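Side-chain contacts in TrwG component of type IV secretion system (Bartonella birtlesii, PDB 4JF8), which belongs to the VirB8 family and probably takes part in building a type IV secretion machine in the bacterial membrane: residues Thr63-Leu66 against Asn67-Thr71; Tyr40-Val43 against Val44-Trp48; Leu74-Ala77 against Ala78-Gln81; Leu49-Tyr52 against Val53-Glu57. All blocks are in the same frame, centred on the assembly; numbering follows the deposited sequence. Where two conformers were deposited one is given.

Contact 1. Residues Thr63-Leu66 against Asn67-Thr71. With EDO (1,2-ethanediol), chain B.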
loop_
_atom_site.group_PDB
_atom_site.type_symbol
_atom_site.label_atom_id
_atom_site.label_comp_id
_atom_site.label_asym_id
_atom_site.label_seq_id
_atom_site.Cartn_x
_atom_site.Cartn_y
_atom_site.Cartn_z
ATOM N N THR A 63 -0.585 -6.193 9.973
ATOM C CA THR A 63 -0.447 -5.930 8.540
ATOM C C THR A 63 0.419 -6.977 7.857
ATOM O O THR A 63 0.721 -6.836 6.671
ATOM C CB THR A 63 0.115 -4.526 8.280
ATOM O OG1 THR A 63 1.417 -4.392 8.871
ATOM C CG2 THR A 63 -0.823 -3.457 8.841
ATOM N N ILE A 64 0.765 -8.065 8.538
ATOM C CA ILE A 64 1.763 -8.973 7.968
ATOM C C ILE A 64 1.291 -9.683 6.686
ATOM O O ILE A 64 2.103 -9.890 5.787
ATOM C CB ILE A 64 2.365 -9.938 9.017
ATOM C CG1 ILE A 64 3.565 -10.681 8.458
ATOM C CG2 ILE A 64 1.354 -10.956 9.486
ATOM C CD1 ILE A 64 4.283 -11.493 9.512
ATOM N N GLN A 65 0.015 -10.032 6.559
ATOM C CA GLN A 65 -0.433 -10.631 5.305
ATOM C C GLN A 65 -0.125 -9.729 4.091
ATOM O O GLN A 65 0.445 -10.155 3.087
ATOM C CB GLN A 65 -1.926 -10.950 5.378
ATOM C CG GLN A 65 -2.433 -11.697 4.159
ATOM C CD GLN A 65 -1.947 -13.118 4.135
ATOM O OE1 GLN A 65 -1.047 -13.518 3.377
ATOM N NE2 GLN A 65 -2.503 -13.893 5.028
ATOM N N LEU A 66 -0.484 -8.461 4.233
ATOM C CA LEU A 66 -0.219 -7.471 3.190
ATOM C C LEU A 66 1.260 -7.223 2.995
ATOM O O LEU A 66 1.727 -7.134 1.848
ATOM C CB LEU A 66 -0.893 -6.159 3.539
ATOM C CG LEU A 66 -2.412 -6.202 3.466
ATOM C CD1 LEU A 66 -2.960 -4.991 4.186
ATOM C CD2 LEU A 66 -2.897 -6.229 2.026
ATOM N N ASN A 67 2.005 -7.060 4.089
ATOM C CA ASN A 67 3.441 -6.792 3.985
ATOM C C ASN A 67 4.161 -7.946 3.284
ATOM O O ASN A 67 4.990 -7.712 2.389
ATOM C CB ASN A 67 4.047 -6.611 5.387
ATOM C CG ASN A 67 3.522 -5.394 6.150
ATOM O OD1 ASN A 67 3.435 -5.450 7.371
ATOM N ND2 ASN A 67 3.196 -4.323 5.463
ATOM N N TYR A 68 3.884 -9.181 3.700
ATOM C CA TYR A 68 4.502 -10.379 3.150
ATOM C C TYR A 68 4.145 -10.536 1.666
ATOM O O TYR A 68 5.001 -10.767 0.813
ATOM C CB TYR A 68 4.065 -11.592 3.966
ATOM C CG TYR A 68 4.630 -12.909 3.534
ATOM C CD1 TYR A 68 5.741 -13.455 4.167
ATOM C CD2 TYR A 68 4.022 -13.646 2.521
ATOM C CE1 TYR A 68 6.233 -14.687 3.788
ATOM C CE2 TYR A 68 4.516 -14.890 2.145
ATOM C CZ TYR A 68 5.618 -15.388 2.784
ATOM O OH TYR A 68 6.092 -16.636 2.436
ATOM N N ASP A 69 2.860 -10.414 1.353
ATOM C CA ASP A 69 2.442 -10.585 -0.032
ATOM C C ASP A 69 3.012 -9.516 -0.938
ATOM O O ASP A 69 3.362 -9.788 -2.078
ATOM C CB ASP A 69 0.916 -10.627 -0.137
ATOM C CG ASP A 69 0.313 -11.896 0.449
ATOM O OD1 ASP A 69 1.017 -12.915 0.586
ATOM O OD2 ASP A 69 -0.899 -11.889 0.741
ATOM N N THR A 70 3.078 -8.278 -0.455
ATOM C CA THR A 70 3.646 -7.199 -1.259
ATOM C C THR A 70 5.124 -7.470 -1.521
ATOM O O THR A 70 5.611 -7.347 -2.653
ATOM C CB THR A 70 3.471 -5.842 -0.558
ATOM O OG1 THR A 70 2.082 -5.540 -0.406
ATOM C CG2 THR A 70 4.140 -4.734 -1.306
ATOM N N THR A 71 5.848 -7.840 -0.465
ATOM C CA THR A 71 7.262 -8.147 -0.641
ATOM C C THR A 71 7.457 -9.256 -1.685
ATOM O O THR A 71 8.299 -9.136 -2.590
ATOM C CB THR A 71 7.917 -8.552 0.679
ATOM O OG1 THR A 71 7.764 -7.496 1.622
ATOM C CG2 THR A 71 9.390 -8.804 0.490
HETATM C C1 EDO B . 4.068 -1.015 6.401
HETATM O O1 EDO B . 2.832 -1.692 6.667
HETATM C C2 EDO B . 3.965 -0.387 5.021
HETATM O O2 EDO B . 3.125 0.776 5.069
#

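Contact 2. Residues Tyr40-Val43 against Val44-Trp48. With EDO (1,2-ethanediol), chain D.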
loop_
_atom_site.group_PDB
_atom_site.type_symbol
_atom_site.label_atom_id
_atom_site.label_comp_id
_atom_site.label_asym_id
_atom_site.label_seq_id
_atom_site.Cartn_x
_atom_site.Cartn_y
_atom_site.Cartn_z
ATOM N N TYR A 40 12.306 4.406 -13.922
ATOM C CA TYR A 40 11.207 5.306 -14.287
ATOM C C TYR A 40 11.435 6.707 -13.704
ATOM O O TYR A 40 10.510 7.506 -13.592
ATOM C CB TYR A 40 9.863 4.724 -13.852
ATOM C CG TYR A 40 9.246 3.807 -14.873
ATOM C CD1 TYR A 40 8.340 4.278 -15.794
ATOM C CD2 TYR A 40 9.573 2.463 -14.913
ATOM C CE1 TYR A 40 7.759 3.427 -16.723
ATOM C CE2 TYR A 40 9.000 1.606 -15.822
ATOM C CZ TYR A 40 8.102 2.090 -16.736
ATOM O OH TYR A 40 7.532 1.236 -17.656
ATOM N N GLY A 41 12.695 6.995 -13.400
ATOM C CA GLY A 41 13.055 8.285 -12.830
ATOM C C GLY A 41 13.099 8.236 -11.321
ATOM O O GLY A 41 12.643 7.275 -10.688
ATOM N N GLU A 42 13.620 9.279 -10.712
ATOM C CA GLU A 42 13.912 9.261 -9.294
ATOM C C GLU A 42 12.658 9.127 -8.441
ATOM O O GLU A 42 12.642 8.371 -7.476
ATOM C CB GLU A 42 14.716 10.496 -8.851
ATOM C CG GLU A 42 15.293 10.327 -7.452
ATOM C CD GLU A 42 16.300 11.381 -7.045
ATOM O OE1 GLU A 42 17.379 10.988 -6.539
ATOM O OE2 GLU A 42 15.988 12.580 -7.184
ATOM N N VAL A 43 11.621 9.887 -8.762
ATOM C CA VAL A 43 10.422 9.925 -7.915
ATOM C C VAL A 43 9.672 8.580 -7.944
ATOM O O VAL A 43 9.256 8.061 -6.902
ATOM C CB VAL A 43 9.521 11.141 -8.281
ATOM C CG1 VAL A 43 8.229 11.110 -7.513
ATOM C CG2 VAL A 43 10.237 12.446 -7.976
ATOM N N VAL A 44 9.507 7.998 -9.121
ATOM C CA VAL A 44 8.836 6.711 -9.224
ATOM C C VAL A 44 9.694 5.591 -8.642
ATOM O O VAL A 44 9.185 4.740 -7.903
ATOM C CB VAL A 44 8.367 6.418 -10.659
ATOM C CG1 VAL A 44 7.906 4.982 -10.788
ATOM C CG2 VAL A 44 7.260 7.412 -11.038
ATOM N N ASP A 45 10.994 5.588 -8.905
ATOM C CA ASP A 45 11.840 4.544 -8.354
ATOM C C ASP A 45 11.805 4.635 -6.816
ATOM O O ASP A 45 11.712 3.622 -6.120
ATOM C CB ASP A 45 13.285 4.664 -8.825
ATOM C CG ASP A 45 13.492 4.283 -10.279
ATOM O OD1 ASP A 45 12.549 3.978 -11.023
ATOM O OD2 ASP A 45 14.687 4.347 -10.711
ATOM N N ARG A 46 11.867 5.848 -6.266
ATOM C CA ARG A 46 11.811 6.014 -4.808
ATOM C C ARG A 46 10.498 5.488 -4.237
ATOM O O ARG A 46 10.495 4.880 -3.177
ATOM C CB ARG A 46 12.023 7.471 -4.391
ATOM C CG ARG A 46 13.474 7.926 -4.477
ATOM C CD ARG A 46 13.626 9.352 -4.007
ATOM N NE ARG A 46 15.029 9.639 -3.724
ATOM C CZ ARG A 46 15.589 10.845 -3.725
ATOM N NH1 ARG A 46 14.885 11.936 -4.013
ATOM N NH2 ARG A 46 16.880 10.946 -3.453
ATOM N N TYR A 47 9.385 5.704 -4.941
ATOM C CA TYR A 47 8.092 5.174 -4.493
ATOM C C TYR A 47 8.177 3.659 -4.320
ATOM O O TYR A 47 7.797 3.124 -3.259
ATOM C CB TYR A 47 6.991 5.534 -5.486
ATOM C CG TYR A 47 5.667 4.884 -5.174
ATOM C CD1 TYR A 47 4.827 5.419 -4.217
ATOM C CD2 TYR A 47 5.281 3.686 -5.787
ATOM C CE1 TYR A 47 3.613 4.822 -3.904
ATOM C CE2 TYR A 47 4.073 3.074 -5.479
ATOM C CZ TYR A 47 3.255 3.644 -4.523
ATOM O OH TYR A 47 2.055 3.053 -4.186
ATOM N N TRP A 48 8.658 2.959 -5.338
ATOM C CA TRP A 48 8.729 1.497 -5.285
ATOM C C TRP A 48 9.752 0.973 -4.282
ATOM O O TRP A 48 9.480 0.014 -3.553
ATOM C CB TRP A 48 8.933 0.886 -6.681
ATOM C CG TRP A 48 7.692 1.060 -7.491
ATOM C CD1 TRP A 48 7.506 1.925 -8.535
ATOM C CD2 TRP A 48 6.437 0.408 -7.277
ATOM N NE1 TRP A 48 6.210 1.847 -8.975
ATOM C CE2 TRP A 48 5.526 0.932 -8.215
ATOM C CE3 TRP A 48 5.985 -0.546 -6.358
ATOM C CZ2 TRP A 48 4.186 0.512 -8.257
ATOM C CZ3 TRP A 48 4.675 -0.961 -6.427
ATOM C CH2 TRP A 48 3.797 -0.433 -7.362
HETATM C C1 EDO D . 2.470 3.703 -9.784
HETATM O O1 EDO D . 2.017 4.521 -10.869
HETATM C C2 EDO D . 3.794 4.264 -9.303
HETATM O O2 EDO D . 4.762 3.970 -10.320
HETATM O O HOH W 1 9.972 9.373 -11.673
#

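Contact 3. Residues Leu74-Ala77 against Ala78-Gln81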
loop_
_atom_site.group_PDB
_atom_site.type_symbol
_atom_site.label_atom_id
_atom_site.label_comp_id
_atom_site.label_asym_id
_atom_site.label_seq_id
_atom_site.Cartn_x
_atom_site.Cartn_y
_atom_site.Cartn_z
ATOM N N LEU A 74 6.860 -8.106 -5.353
ATOM C CA LEU A 74 7.852 -7.178 -5.870
ATOM C C LEU A 74 9.250 -7.750 -5.951
ATOM O O LEU A 74 10.177 -7.003 -6.270
ATOM C CB LEU A 74 7.836 -5.896 -5.020
ATOM C CG LEU A 74 6.522 -5.111 -4.936
ATOM C CD1 LEU A 74 6.778 -3.848 -4.148
ATOM C CD2 LEU A 74 5.978 -4.791 -6.327
ATOM N N SER A 75 9.392 -9.050 -5.709
ATOM C CA SER A 75 10.695 -9.728 -5.717
ATOM C C SER A 75 10.781 -10.727 -6.853
ATOM O O SER A 75 9.821 -11.436 -7.127
ATOM C CB SER A 75 10.875 -10.501 -4.416
ATOM O OG SER A 75 10.834 -9.653 -3.257
ATOM N N THR A 76 11.939 -10.827 -7.491
ATOM C CA THR A 76 12.166 -11.932 -8.417
ATOM C C THR A 76 12.070 -13.244 -7.673
ATOM O O THR A 76 12.144 -13.285 -6.441
ATOM C CB THR A 76 13.560 -11.887 -9.049
ATOM O OG1 THR A 76 14.530 -12.022 -7.992
ATOM C CG2 THR A 76 13.790 -10.612 -9.896
ATOM N N ALA A 77 11.944 -14.334 -8.415
ATOM C CA ALA A 77 11.867 -15.654 -7.805
ATOM C C ALA A 77 13.028 -15.931 -6.846
ATOM O O ALA A 77 12.835 -16.435 -5.745
ATOM C CB ALA A 77 11.798 -16.711 -8.903
ATOM N N ALA A 78 14.238 -15.582 -7.249
ATOM C CA ALA A 78 15.399 -15.825 -6.407
ATOM C C ALA A 78 15.356 -15.005 -5.110
ATOM O O ALA A 78 15.703 -15.486 -4.033
ATOM C CB ALA A 78 16.699 -15.564 -7.144
ATOM N N VAL A 79 14.883 -13.758 -5.218
ATOM C CA VAL A 79 14.788 -12.911 -4.029
ATOM C C VAL A 79 13.623 -13.381 -3.138
ATOM O O VAL A 79 13.711 -13.360 -1.912
ATOM C CB VAL A 79 14.706 -11.429 -4.429
ATOM C CG1 VAL A 79 14.430 -10.533 -3.239
ATOM C CG2 VAL A 79 16.010 -10.994 -5.080
ATOM N N GLN A 80 12.535 -13.824 -3.759
ATOM C CA GLN A 80 11.446 -14.470 -3.019
ATOM C C GLN A 80 11.965 -15.587 -2.145
ATOM O O GLN A 80 11.614 -15.668 -0.961
ATOM C CB GLN A 80 10.410 -15.054 -3.982
ATOM C CG GLN A 80 9.507 -14.042 -4.644
ATOM C CD GLN A 80 8.563 -14.676 -5.632
ATOM O OE1 GLN A 80 8.734 -15.826 -6.048
ATOM N NE2 GLN A 80 7.569 -13.917 -6.042
ATOM N N GLN A 81 12.784 -16.472 -2.713
ATOM C CA GLN A 81 13.280 -17.607 -1.927
ATOM C C GLN A 81 14.094 -17.148 -0.721
ATOM O O GLN A 81 13.970 -17.713 0.357
ATOM C CB GLN A 81 14.081 -18.576 -2.797
ATOM C CG GLN A 81 13.219 -19.328 -3.818
ATOM C CD GLN A 81 12.257 -20.266 -3.127
ATOM O OE1 GLN A 81 12.678 -21.121 -2.320
ATOM N NE2 GLN A 81 10.978 -20.102 -3.386
HETATM O O HOH W 2 9.933 -18.357 -5.526
#

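Contact 4. Residues Leu49-Tyr52 against Val53-Glu57. With EDO (1,2-ethanediol), chain C.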
loop_
_atom_site.group_PDB
_atom_site.type_symbol
_atom_site.label_atom_id
_atom_site.label_comp_id
_atom_site.label_asym_id
_atom_site.label_seq_id
_atom_site.Cartn_x
_atom_site.Cartn_y
_atom_site.Cartn_z
ATOM N N LEU A 49 10.912 1.620 -4.217
ATOM C CA LEU A 49 11.933 1.237 -3.252
ATOM C C LEU A 49 11.449 1.422 -1.826
ATOM O O LEU A 49 11.716 0.585 -0.964
ATOM C CB LEU A 49 13.208 2.045 -3.490
ATOM C CG LEU A 49 13.927 1.679 -4.805
ATOM C CD1 LEU A 49 14.878 2.800 -5.229
ATOM C CD2 LEU A 49 14.644 0.333 -4.739
ATOM N N ASN A 50 10.781 2.538 -1.578
ATOM C CA ASN A 50 10.204 2.796 -0.267
ATOM C C ASN A 50 9.163 1.732 0.092
ATOM O O ASN A 50 9.163 1.183 1.205
ATOM C CB ASN A 50 9.584 4.199 -0.263
ATOM C CG ASN A 50 9.065 4.612 1.083
ATOM O OD1 ASN A 50 9.834 4.702 2.043
ATOM N ND2 ASN A 50 7.770 4.929 1.164
ATOM N N GLN A 51 8.258 1.455 -0.841
ATOM C CA GLN A 51 7.238 0.448 -0.586
ATOM C C GLN A 51 7.914 -0.880 -0.268
ATOM O O GLN A 51 7.497 -1.609 0.643
ATOM C CB GLN A 51 6.358 0.282 -1.816
ATOM C CG GLN A 51 5.241 -0.721 -1.590
ATOM C CD GLN A 51 4.238 -0.817 -2.732
ATOM O OE1 GLN A 51 4.033 -1.881 -3.312
ATOM N NE2 GLN A 51 3.629 0.295 -3.064
ATOM N N TYR A 52 8.975 -1.222 -0.997
ATOM C CA TYR A 52 9.650 -2.481 -0.777
ATOM C C TYR A 52 10.267 -2.584 0.614
ATOM O O TYR A 52 10.029 -3.560 1.331
ATOM C CB TYR A 52 10.723 -2.723 -1.853
ATOM C CG TYR A 52 11.226 -4.153 -1.837
ATOM C CD1 TYR A 52 10.470 -5.157 -2.440
ATOM C CD2 TYR A 52 12.395 -4.523 -1.160
ATOM C CE1 TYR A 52 10.873 -6.482 -2.413
ATOM C CE2 TYR A 52 12.803 -5.844 -1.132
ATOM C CZ TYR A 52 12.031 -6.819 -1.739
ATOM O OH TYR A 52 12.483 -8.138 -1.724
ATOM N N VAL A 53 11.046 -1.584 0.999
ATOM C CA VAL A 53 11.718 -1.632 2.280
ATOM C C VAL A 53 10.701 -1.630 3.416
ATOM O O VAL A 53 10.832 -2.387 4.381
ATOM C CB VAL A 53 12.768 -0.509 2.421
ATOM C CG1 VAL A 53 13.306 -0.465 3.846
ATOM C CG2 VAL A 53 13.921 -0.734 1.445
ATOM N N LEU A 54 9.680 -0.788 3.324
ATOM C CA LEU A 54 8.685 -0.743 4.394
ATOM C C LEU A 54 7.977 -2.083 4.509
ATOM O O LEU A 54 7.725 -2.571 5.620
ATOM C CB LEU A 54 7.662 0.370 4.158
ATOM C CG LEU A 54 8.187 1.794 4.368
ATOM C CD1 LEU A 54 7.098 2.797 4.033
ATOM C CD2 LEU A 54 8.666 1.985 5.807
ATOM N N ASN A 55 7.598 -2.684 3.395
ATOM C CA ASN A 55 6.829 -3.931 3.474
ATOM C C ASN A 55 7.687 -5.121 3.868
ATOM O O ASN A 55 7.187 -6.028 4.532
ATOM C CB ASN A 55 6.055 -4.190 2.186
ATOM C CG ASN A 55 4.794 -3.383 2.118
ATOM O OD1 ASN A 55 3.756 -3.804 2.633
ATOM N ND2 ASN A 55 4.845 -2.238 1.481
ATOM N N ARG A 56 8.957 -5.108 3.516
ATOM C CA ARG A 56 9.831 -6.246 3.803
ATOM C C ARG A 56 10.363 -6.218 5.230
ATOM O O ARG A 56 10.460 -7.259 5.882
ATOM C CB ARG A 56 10.990 -6.299 2.805
ATOM C CG ARG A 56 11.931 -7.459 3.089
ATOM C CD ARG A 56 12.822 -7.816 1.947
ATOM N NE ARG A 56 13.822 -8.818 2.318
ATOM C CZ ARG A 56 14.503 -9.574 1.468
ATOM N NH1 ARG A 56 14.262 -9.540 0.159
ATOM N NH2 ARG A 56 15.425 -10.413 1.932
ATOM N N GLU A 57 10.715 -5.030 5.703
ATOM C CA GLU A 57 11.392 -4.911 6.993
ATOM C C GLU A 57 10.427 -4.724 8.165
ATOM O O GLU A 57 10.764 -5.020 9.303
ATOM C CB GLU A 57 12.415 -3.759 6.963
ATOM C CG GLU A 57 13.547 -3.935 5.958
ATOM C CD GLU A 57 14.416 -5.148 6.223
ATOM O OE1 GLU A 57 14.548 -5.576 7.396
ATOM O OE2 GLU A 57 14.978 -5.675 5.245
HETATM C C1 EDO C . 7.280 -8.502 7.023
HETATM O O1 EDO C . 8.666 -8.857 7.155
HETATM C C2 EDO C . 6.638 -9.286 5.913
HETATM O O2 EDO C . 7.156 -8.788 4.714
#

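Contact 1. Residues Thr63-Leu66 against Asn67-Thr71
N67 reaches back over the first turn of helix 64-73 to T63, and its side chain meets T63 from CB to the tip. CB lies 3.6 Å from T63 O, the carbonyl that also takes the backbone N-H of N67. CG comes closer still, 3.2 Å from T63 O. At the tip the oxygen and nitrogen of the amide take different partners. OD1 accepts the hydroxyl of T63, with 2.7 Å between T63 OG1 and N67 OD1, and the donor stands 31° out of the amide carbonyl plane. ND2 gives one N-H to a bound 1,2-ethanediol, N67 ND2 to O1 being 2.9 Å, and bonds also to N55 OD1 on helix 42-57. T63 can meet OD1 because its chi1 of 61° sets OG1 between the backbone N and the carbonyl carbon. Although T63 occupies the N-cap position, its hydroxyl serves this side-chain bond and makes no capping bond.

One turn on, two threonines turn inward to their own helix. T70 OG1 lies 2.8 Å from L66 O, and T70 N bonds the same oxygen from the opposite face of the carbonyl plane. T71 repeats the pattern, with OG1 2.9 Å from N67 O. T63 and L66 also pack on T63 of the second subunit. With an acceptor satisfied by a hydroxyl and an amide nitrogen bonded to two oxygens, this pattern is consistent with the modelled orientation of the N67 amide, which links the helix start to the neighbouring helix.

Contact 2. Residues Tyr40-Val43 against Val44-Trp48
E42 with CG anti to its own N (chi1 -167°) and R46 with CG anti to the carbonyl carbon (chi1 -76°) bring their two chains side by side, running out in the same direction. Carboxylate and guanidinium end up stacked, their planes 12° apart, with E42 OE1 over one face of the guanidinium, 3.1 Å from R46 NH2. This salt bridge is one of charges alone, since no N-H points at the oxygen. NH2 is instead hydrogen-bonded to I110 O, on strand 101-112.

The pair sits at the start of helix 42-57, the long helix that packs on the curved antiparallel sheet in this VirB8 domain of the NTF2-like type. G41 holds the N-cap position, and the chain just before it is tied down from the next turn. D45 OD1 accepts Y40 N at 2.9 Å, met on the syn side somewhat out of the carboxylate plane. Y147 OH also bonds OD1, while OD2 takes Y145 OH and S39 OG, so this buried carboxylate is gripped by several donors. A water donates to Y40 O and accepts from V44 N, 2.9 Å away. V44 CG1 also packs on Y40 CB at 3.6 Å.

Further along, Y47 CD2 lies over the centre of one face of the W48 ring. W48 NE1 donates to O2 of a 1,2-ethanediol at 2.9 Å; the same molecule is hydrogen-bonded to W48 NE1 of the second subunit, which places it between the two subunits. Y47 OH is hydrogen-bonded to Y47 OH of the second subunit.

Contact 3. Residues Leu74-Ala77 against Ala78-Gln81
T76 and V79 meet at the start of helix 77-85, each in a conformation that suits the contact. The threonine holds OG1 between its backbone N and carbonyl carbon (chi1 62°), which turns the oxygen toward the opening turn, where it accepts V79 N, with 3.3 Å between T76 OG1 and V79 N. V79 keeps CG1 anti to its own N (chi1 173°). Its other branch therefore lies beside that N, where V79 CG2 touches T76 OG1 at 3.4 Å, and CG1 is left to pack on S75, 3.7 Å from S75 CB.

This is a classical N-cap, the residue before the first helical one taking an amide of the opening turn. It ends the short loop after helix 64-73, and L74 and T76 both make backbone hydrogen bonds to V166 on strand 164-173. S75 OG turns to Y52 OH and T71 O.

Q80 lies extended across the cap, its CG 3.3 Å from T76 O. Its NE2 bonds A72 O, and OE1 lies 3.6 Å from A77 CA. Q81 folds instead, bent at chi2 (-66°). A water donates to Q80 OE1 at 2.8 Å and accepts from Q81 NE2 at 3.0 Å.

Contact 4. Residues Leu49-Tyr52 against Val53-Glu57
Y52 and R56, one turn apart on helix 42-57, lie alongside each other; both carry CG anti to the backbone N (chi1 -167° and 179°), which sends the two chains the same way. In this NTF2-like VirB8 domain that helix packs on the curved sheet, and V53 of the same turn rests on V120 and F122 of strand 117-128. The tyrosine ring and the guanidinium are turned 58° against each other. The aliphatic part of the arginine runs by the ring, R56 CD lying 3.7 Å from Y52 CE2, and the extended chain then brings NH1 level with the hydroxyl. R56 NH1 donates to Y52 OH, 2.9 Å away, with the oxygen in the guanidinium plane; S75 OG bonds the same hydroxyl.

Q51 and N55 are set differently: their amides stand well apart in angle, and N55 ND2 passes 3.4 Å from Q51 CG. ND2 bonds backbone Q51 O, 2.9 Å away and within its own amide plane. N55 N reaches this oxygen from the opposite face, so one carbonyl serves two donors.

On another side N50 crosses L54, N50 ND2 lying 3.6 Å from L54 CD1, and packs on L159 of the second subunit. Where the helix runs out, a 1,2-ethanediol bridges two carbonyls: O2 donates to N55 O at 2.8 Å and O1 to R56 O at 2.7 Å.

Overall arrangement
From the N terminus the contacts come in series, none nesting in or crossing another. Contact 2 opens helix 42-57 and contact 4 continues it directly, so one rod carries both. Contact 1 forms the start of helix 64-73, and contact 3 closes the bend from that helix into helix 77-85. The ties between them are lateral. Contacts 1 and 4 are joined by side-chain polar bonding and by threonines packed on the long helix, while contact 3 meets contact 4 through S75, V79 and L74. W48 of contact 2 touches L74. The antiparallel sheet is tied in through helix 42-57 and through the bonds of L74 and T76 to strand 164-173, and contacts 1, 2 and 4 also meet the second subunit.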